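Local coordinates for Low molecular weight phosphotyrosine protein phosphatase (Vibrio cholerae, PDB 6U1P) that probably removes phosphate from tyrosine residues of proteins, in a phosphoregulatory system that controls exopolysaccharide production and biofilm formation, at residues 7-12 and 84-89; 21-26 and 39-44. One frame throughout, in Å; residues are numbered along the deposited sequence.

Interaction 1 (7-12 and 84-89)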
ATOM      1  N   SER B   7     -31.688  -2.054  -6.092  1.00 73.45           N
ATOM      2  CA  SER B   7     -30.502  -2.852  -5.824  1.00 69.29           C
ATOM      3  C   SER B   7     -29.363  -2.376  -6.718  1.00 70.23           C
ATOM      4  O   SER B   7     -29.511  -2.303  -7.944  1.00 58.86           O
ATOM      5  CB  SER B   7     -30.787  -4.338  -6.053  1.00 70.66           C
ATOM      6  OG  SER B   7     -29.683  -5.135  -5.647  1.00 66.64           O
ATOM      7  N   VAL B   8     -28.239  -2.022  -6.095  1.00 60.67           N
ATOM      8  CA  VAL B   8     -27.081  -1.474  -6.789  1.00 60.31           C
ATOM      9  C   VAL B   8     -25.872  -2.327  -6.429  1.00 55.63           C
ATOM     10  O   VAL B   8     -25.636  -2.610  -5.250  1.00 56.72           O
ATOM     11  CB  VAL B   8     -26.857   0.006  -6.405  1.00 61.74           C
ATOM     12  CG1 VAL B   8     -25.456   0.467  -6.743  1.00 52.64           C
ATOM     13  CG2 VAL B   8     -27.877   0.879  -7.088  1.00 64.97           C
ATOM     14  N   LEU B   9     -25.098  -2.718  -7.431  1.00 56.93           N
ATOM     15  CA  LEU B   9     -23.856  -3.440  -7.209  1.00 55.46           C
ATOM     16  C   LEU B   9     -22.687  -2.620  -7.754  1.00 56.23           C
ATOM     17  O   LEU B   9     -22.790  -2.029  -8.834  1.00 59.03           O
ATOM     18  CB  LEU B   9     -23.936  -4.810  -7.867  1.00 55.78           C
ATOM     19  CG  LEU B   9     -22.654  -5.629  -7.873  1.00 54.00           C
ATOM     20  CD1 LEU B   9     -22.276  -6.038  -6.466  1.00 49.81           C
ATOM     21  CD2 LEU B   9     -22.843  -6.837  -8.797  1.00 59.04           C
ATOM     22  N   VAL B  10     -21.586  -2.559  -6.998  1.00 57.56           N
ATOM     23  CA  VAL B  10     -20.364  -1.862  -7.408  1.00 57.81           C
ATOM     24  C   VAL B  10     -19.221  -2.874  -7.481  1.00 56.99           C
ATOM     25  O   VAL B  10     -19.074  -3.728  -6.598  1.00 52.76           O
ATOM     26  CB  VAL B  10     -19.990  -0.703  -6.447  1.00 55.81           C
ATOM     27  CG1 VAL B  10     -20.930   0.474  -6.595  1.00 51.31           C
ATOM     28  CG2 VAL B  10     -20.033  -1.162  -5.009  1.00 63.96           C
ATOM     29  N   VAL B  11     -18.397  -2.769  -8.523  1.00 56.61           N
ATOM     30  CA  VAL B  11     -17.458  -3.825  -8.875  1.00 56.97           C
ATOM     31  C   VAL B  11     -16.109  -3.218  -9.218  1.00 60.61           C
ATOM     32  O   VAL B  11     -16.021  -2.302 -10.044  1.00 65.34           O
ATOM     33  CB  VAL B  11     -17.966  -4.650 -10.074  1.00 62.66           C
ATOM     34  CG1 VAL B  11     -16.905  -5.662 -10.528  1.00 55.98           C
ATOM     35  CG2 VAL B  11     -19.276  -5.335  -9.750  1.00 56.15           C
ATOM     36  N   CYS B  12     -15.063  -3.717  -8.573  1.00 56.32           N
ATOM     37  CA  CYS B  12     -13.698  -3.453  -9.010  1.00 58.53           C
ATOM     38  C   CYS B  12     -13.009  -4.789  -9.292  1.00 58.92           C
ATOM     39  O   CYS B  12     -13.715  -5.782  -9.441  1.00 60.54           O
ATOM     40  CB  CYS B  12     -13.025  -2.529  -7.998  1.00 56.58           C
ATOM     41  SG  CYS B  12     -12.774  -3.242  -6.325  1.00 51.83           S
ATOM     42  N   ASP B  84     -30.349  -3.915 -10.023  1.00 83.51           N
ATOM     43  CA  ASP B  84     -30.930  -2.971 -10.972  1.00 83.19           C
ATOM     44  C   ASP B  84     -29.863  -2.212 -11.752  1.00 85.08           C
ATOM     45  O   ASP B  84     -29.980  -2.083 -12.977  1.00 85.72           O
ATOM     46  CB  ASP B  84     -31.849  -2.017 -10.231  1.00 81.72           C
ATOM     47  CG  ASP B  84     -32.830  -2.750  -9.355  1.00 88.12           C
ATOM     48  OD1 ASP B  84     -32.996  -2.331  -8.195  1.00 88.02           O
ATOM     49  OD2 ASP B  84     -33.446  -3.740  -9.830  1.00 95.28           O
ATOM     50  N   PHE B  85     -28.809  -1.720 -11.084  1.00 77.59           N
ATOM     51  CA  PHE B  85     -27.668  -1.180 -11.813  1.00 75.84           C
ATOM     52  C   PHE B  85     -26.369  -1.633 -11.177  1.00 72.08           C
ATOM     53  O   PHE B  85     -26.282  -1.874  -9.970  1.00 75.91           O
ATOM     54  CB  PHE B  85     -27.631   0.352 -11.908  1.00 82.62           C
ATOM     55  CG  PHE B  85     -28.974   1.003 -11.978  1.00 86.83           C
ATOM     56  CD1 PHE B  85     -29.787   0.823 -13.085  1.00 89.09           C
ATOM     57  CD2 PHE B  85     -29.402   1.838 -10.966  1.00 85.06           C
ATOM     58  CE1 PHE B  85     -31.025   1.431 -13.159  1.00 91.59           C
ATOM     59  CE2 PHE B  85     -30.631   2.457 -11.038  1.00 87.73           C
ATOM     60  CZ  PHE B  85     -31.447   2.255 -12.138  1.00 89.54           C
ATOM     61  N   ILE B  86     -25.348  -1.705 -12.016  1.00 69.07           N
ATOM     62  CA  ILE B  86     -24.067  -2.293 -11.676  1.00 67.90           C
ATOM     63  C   ILE B  86     -22.994  -1.354 -12.204  1.00 70.76           C
ATOM     64  O   ILE B  86     -22.974  -1.053 -13.403  1.00 72.98           O
ATOM     65  CB  ILE B  86     -23.918  -3.702 -12.271  1.00 68.42           C
ATOM     66  CG1 ILE B  86     -24.977  -4.630 -11.656  1.00 64.54           C
ATOM     67  CG2 ILE B  86     -22.499  -4.226 -12.057  1.00 62.77           C
ATOM     68  CD1 ILE B  86     -25.508  -5.672 -12.604  1.00 67.32           C
ATOM     69  N   TYR B  87     -22.136  -0.854 -11.309  1.00 60.83           N
ATOM     70  CA  TYR B  87     -21.149   0.163 -11.654  1.00 60.97           C
ATOM     71  C   TYR B  87     -19.728  -0.394 -11.582  1.00 63.44           C
ATOM     72  O   TYR B  87     -19.335  -1.002 -10.575  1.00 62.35           O
ATOM     73  CB  TYR B  87     -21.279   1.384 -10.737  1.00 59.62           C
ATOM     74  CG  TYR B  87     -22.610   2.089 -10.841  1.00 65.25           C
ATOM     75  CD1 TYR B  87     -23.676   1.729 -10.018  1.00 64.67           C
ATOM     76  CD2 TYR B  87     -22.809   3.118 -11.767  1.00 69.64           C
ATOM     77  CE1 TYR B  87     -24.901   2.375 -10.115  1.00 67.33           C
ATOM     78  CE2 TYR B  87     -24.022   3.771 -11.864  1.00 65.40           C
ATOM     79  CZ  TYR B  87     -25.061   3.394 -11.036  1.00 68.50           C
ATOM     80  OH  TYR B  87     -26.272   4.025 -11.134  1.00 70.84           O
ATOM     81  N   ALA B  88     -18.959  -0.128 -12.636  1.00 63.06           N
ATOM     82  CA  ALA B  88     -17.567  -0.526 -12.774  1.00 66.96           C
ATOM     83  C   ALA B  88     -16.638   0.637 -12.449  1.00 66.20           C
ATOM     84  O   ALA B  88     -16.901   1.774 -12.850  1.00 67.69           O
ATOM     85  CB  ALA B  88     -17.303  -1.015 -14.204  1.00 69.81           C
ATOM     86  N   MET B  89     -15.540   0.336 -11.726  1.00 61.59           N
ATOM     87  CA  MET B  89     -14.583   1.352 -11.283  1.00 57.78           C
ATOM     88  C   MET B  89     -13.666   1.842 -12.397  1.00 61.31           C
ATOM     89  O   MET B  89     -13.254   3.011 -12.397  1.00 61.02           O
ATOM     90  CB  MET B  89     -13.736   0.804 -10.130  1.00 57.42           C
ATOM     91  CG  MET B  89     -14.497   0.655  -8.842  1.00 62.06           C
ATOM     92  SD  MET B  89     -15.064   2.229  -8.160  1.00 67.81           S
ATOM     93  CE  MET B  89     -16.755   1.785  -7.796  1.00 68.81           C
TER
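Ser7 and Asp84 meet where the two strands begin to run together. Ser7 O accepts from two backbone donors: Asp84 N at 2.8 Å, tilted 32° from the carbonyl plane, and Phe85 N at 3.3 Å, within that plane. Asp84 OD1 receives Ser7 N; the modelled 2.5 Å between them is very short, and its exact value is doubtful. Ser7 OG turns instead to His83 ND1. From here the alternating pattern of parallel strands takes over. Leu9 turns both its N-H and its C=O to this strand, its N reaching Phe85 O (2.9 Å) and its O taking Tyr87 N. Val11 does likewise with Tyr87 O and Met89 N. In the four-stranded parallel sheet of low molecular weight phosphatases, strand 6-12 is internal, and the backbone groups of Val8, Val10 and Cys12 serve strand 37-43. Cys12, the predicted nucleophile, ends this strand at the start of the CX5R phosphate-binding signature; its CB lies 3.6 Å from Met89 CG. On the face carrying Leu9, the side chains of Val11 and Ile86 lie side by side and point the same way, meeting through their CG2 methyls. On the other face, Val8 CG1 approaches the edge of the Tyr87 ring, 3.9 Å from CE1. With CG anti to its carbonyl carbon (chi1 -62°), the Tyr87 ring reaches back beside Val8, and its OH is hydrogen-bonded to Trp152 NE1 of the second subunit.

Interaction 2 (21-26 and 39-44)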
ATOM      1  N   MET B  21     -15.038   0.563  -0.805  1.00 38.36           N
ATOM      2  CA  MET B  21     -15.136   1.979  -0.462  1.00 40.74           C
ATOM      3  C   MET B  21     -16.430   2.599  -0.985  1.00 43.52           C
ATOM      4  O   MET B  21     -17.122   3.321  -0.262  1.00 43.38           O
ATOM      5  CB  MET B  21     -13.926   2.725  -1.006  1.00 40.08           C
ATOM      6  CG  MET B  21     -12.683   2.537  -0.121  1.00 42.30           C
ATOM      7  SD  MET B  21     -11.288   3.520  -0.709  1.00 54.03           S
ATOM      8  CE  MET B  21     -10.306   2.287  -1.525  1.00 56.37           C
ATOM      9  N   ALA B  22     -16.777   2.317  -2.245  1.00 40.84           N
ATOM     10  CA  ALA B  22     -17.997   2.875  -2.814  1.00 45.45           C
ATOM     11  C   ALA B  22     -19.234   2.361  -2.091  1.00 43.93           C
ATOM     12  O   ALA B  22     -20.180   3.117  -1.854  1.00 40.67           O
ATOM     13  CB  ALA B  22     -18.073   2.553  -4.313  1.00 40.96           C
ATOM     14  N   GLU B  23     -19.247   1.074  -1.739  1.00 40.49           N
ATOM     15  CA  GLU B  23     -20.394   0.501  -1.029  1.00 46.69           C
ATOM     16  C   GLU B  23     -20.644   1.236   0.279  1.00 45.02           C
ATOM     17  O   GLU B  23     -21.768   1.666   0.565  1.00 47.46           O
ATOM     18  CB  GLU B  23     -20.149  -0.987  -0.742  1.00 49.82           C
ATOM     19  CG  GLU B  23     -21.243  -1.638   0.127  1.00 52.45           C
ATOM     20  CD  GLU B  23     -20.989  -3.118   0.434  1.00 51.58           C
ATOM     21  OE1 GLU B  23     -19.976  -3.667  -0.043  1.00 46.17           O
ATOM     22  OE2 GLU B  23     -21.807  -3.732   1.156  1.00 50.67           O
ATOM     23  N   ILE B  24     -19.584   1.424   1.065  1.00 43.90           N
ATOM     24  CA  ILE B  24     -19.720   2.062   2.365  1.00 39.49           C
ATOM     25  C   ILE B  24     -20.161   3.500   2.201  1.00 45.87           C
ATOM     26  O   ILE B  24     -21.056   3.979   2.916  1.00 41.61           O
ATOM     27  CB  ILE B  24     -18.383   1.957   3.114  1.00 38.39           C
ATOM     28  CG1 ILE B  24     -18.157   0.510   3.554  1.00 49.42           C
ATOM     29  CG2 ILE B  24     -18.338   2.909   4.305  1.00 38.87           C
ATOM     30  CD1 ILE B  24     -16.677   0.117   3.548  1.00 49.74           C
ATOM     31  N   ILE B  25     -19.568   4.203   1.233  1.00 47.95           N
ATOM     32  CA  ILE B  25     -19.908   5.607   1.018  1.00 40.89           C
ATOM     33  C   ILE B  25     -21.325   5.744   0.473  1.00 42.65           C
ATOM     34  O   ILE B  25     -22.102   6.577   0.952  1.00 50.05           O
ATOM     35  CB  ILE B  25     -18.861   6.277   0.110  1.00 43.80           C
ATOM     36  CG1 ILE B  25     -17.497   6.277   0.832  1.00 43.65           C
ATOM     37  CG2 ILE B  25     -19.300   7.702  -0.244  1.00 45.22           C
ATOM     38  CD1 ILE B  25     -16.317   6.760   0.005  1.00 45.00           C
ATOM     39  N   LEU B  26     -21.693   4.913  -0.512  1.00 42.81           N
ATOM     40  CA  LEU B  26     -23.057   4.950  -1.029  1.00 59.02           C
ATOM     41  C   LEU B  26     -24.066   4.661   0.073  1.00 56.55           C
ATOM     42  O   LEU B  26     -25.033   5.408   0.254  1.00 62.14           O
ATOM     43  CB  LEU B  26     -23.227   3.951  -2.176  1.00 55.26           C
ATOM     44  CG  LEU B  26     -22.689   4.478  -3.496  1.00 56.87           C
ATOM     45  CD1 LEU B  26     -22.641   3.377  -4.539  1.00 54.20           C
ATOM     46  CD2 LEU B  26     -23.549   5.637  -3.981  1.00 54.85           C
ATOM     47  N   VAL B  39     -27.181  -1.568  -1.481  1.00 50.92           N
ATOM     48  CA  VAL B  39     -25.958  -1.566  -2.261  1.00 59.01           C
ATOM     49  C   VAL B  39     -25.050  -2.681  -1.764  1.00 53.89           C
ATOM     50  O   VAL B  39     -24.954  -2.928  -0.561  1.00 53.61           O
ATOM     51  CB  VAL B  39     -25.279  -0.174  -2.191  1.00 57.53           C
ATOM     52  CG1 VAL B  39     -25.082   0.268  -0.751  1.00 58.37           C
ATOM     53  CG2 VAL B  39     -23.945  -0.168  -2.954  1.00 51.41           C
ATOM     54  N   ARG B  40     -24.389  -3.360  -2.695  1.00 54.66           N
ATOM     55  CA  ARG B  40     -23.317  -4.300  -2.390  1.00 51.75           C
ATOM     56  C   ARG B  40     -22.170  -4.058  -3.361  1.00 46.51           C
ATOM     57  O   ARG B  40     -22.250  -3.226  -4.276  1.00 46.63           O
ATOM     58  CB  ARG B  40     -23.720  -5.779  -2.500  1.00 57.24           C
ATOM     59  CG  ARG B  40     -24.949  -6.174  -1.746  1.00 72.01           C
ATOM     60  CD  ARG B  40     -24.805  -5.925  -0.258  1.00 84.36           C
ATOM     61  NE  ARG B  40     -25.900  -5.056   0.155  1.00 99.11           N
ATOM     62  CZ  ARG B  40     -26.327  -4.883   1.402  1.00104.75           C
ATOM     63  NH1 ARG B  40     -25.744  -5.503   2.418  1.00101.53           N
ATOM     64  NH2 ARG B  40     -27.344  -4.065   1.622  1.00107.97           N
ATOM     65  N   SER B  41     -21.101  -4.811  -3.154  1.00 42.63           N
ATOM     66  CA  SER B  41     -19.901  -4.713  -3.957  1.00 45.67           C
ATOM     67  C   SER B  41     -19.378  -6.117  -4.231  1.00 46.19           C
ATOM     68  O   SER B  41     -19.706  -7.077  -3.527  1.00 48.80           O
ATOM     69  CB  SER B  41     -18.825  -3.867  -3.269  1.00 41.90           C
ATOM     70  OG  SER B  41     -18.366  -4.511  -2.105  1.00 44.72           O
ATOM     71  N   ALA B  42     -18.554  -6.225  -5.271  1.00 47.33           N
ATOM     72  CA  ALA B  42     -18.004  -7.509  -5.691  1.00 49.85           C
ATOM     73  C   ALA B  42     -16.802  -7.250  -6.590  1.00 52.58           C
ATOM     74  O   ALA B  42     -16.627  -6.149  -7.124  1.00 49.57           O
ATOM     75  CB  ALA B  42     -19.053  -8.370  -6.412  1.00 46.53           C
ATOM     76  N   GLY B  43     -15.988  -8.287  -6.773  1.00 54.67           N
ATOM     77  CA  GLY B  43     -14.812  -8.215  -7.624  1.00 55.88           C
ATOM     78  C   GLY B  43     -14.982  -9.119  -8.832  1.00 59.87           C
ATOM     79  O   GLY B  43     -15.753 -10.083  -8.798  1.00 61.38           O
ATOM     80  N   THR B  44     -14.310  -8.769  -9.932  1.00 62.77           N
ATOM     81  CA  THR B  44     -14.354  -9.653 -11.088  1.00 64.62           C
ATOM     82  C   THR B  44     -13.518 -10.910 -10.862  1.00 66.60           C
ATOM     83  O   THR B  44     -13.836 -11.962 -11.419  1.00 72.83           O
ATOM     84  CB  THR B  44     -13.909  -8.913 -12.363  1.00 64.88           C
ATOM     85  OG1 THR B  44     -12.647  -8.266 -12.157  1.00 63.23           O
ATOM     86  CG2 THR B  44     -14.949  -7.870 -12.792  1.00 55.67           C
TER
HETATM   87  O   HOH W   1     -20.819  -6.199  -0.651  1.00 46.31           O
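Glu23 and Ser41 join the helix of a beta-alpha-beta unit to the strand that follows it, in segments whose axes run almost exactly antiparallel (176°) and 7.5 Å apart at closest approach. Val39 packs on the helix with both methyls: CG1 lies 3.8 Å from Glu23 O, while CG2 makes the apolar contact, 4.1 Å from Leu26 CD1, the two side chains crossing at about a right angle. The charged component is Glu23. With CG anti to the backbone N (chi1 174°) and an extended chain beyond, its carboxylate is carried across to the strand, where Glu23 CD rests 3.8 Å from Arg40 CA. Arg40 NE lies 4.4 Å from Glu23 OE2, which is well out of the guanidinium plane, so the two share only an attraction of charges. The firmer partners of OE2 are Arg27, in a salt bridge, and Asn70, in a hydrogen bond. Hydrogen bonding across the contact falls to OE1. A water that accepts from Ser41 N at 2.9 Å also lies in donating position to this oxygen. Ser41 OG, itself bonded to Asn15 ND2, donates to Glu23 OE1 over 2.7 Å, arriving nearly along the C-O axis of that oxygen.

Overall arrangement
From the N terminus, strand 6-12 comes first and leads through the signature loop into helix 18-32. The chain then returns along strand 37-43, and interaction 2 closes this short loop, pressing the helix onto the neighbouring strand within one beta-alpha-beta unit. Much later, strand 85-88 arrives on the other edge of strand 6-12, and interaction 1 closes a far longer loop that contains the whole of the shorter one; the two loops do not cross. The centres of interactions 1 and 2 are about 7 Å apart. Strand 6-12 links them directly, since Val10 N and O probably bond Arg40 O and Ala42 N. Both contacts also touch the second subunit.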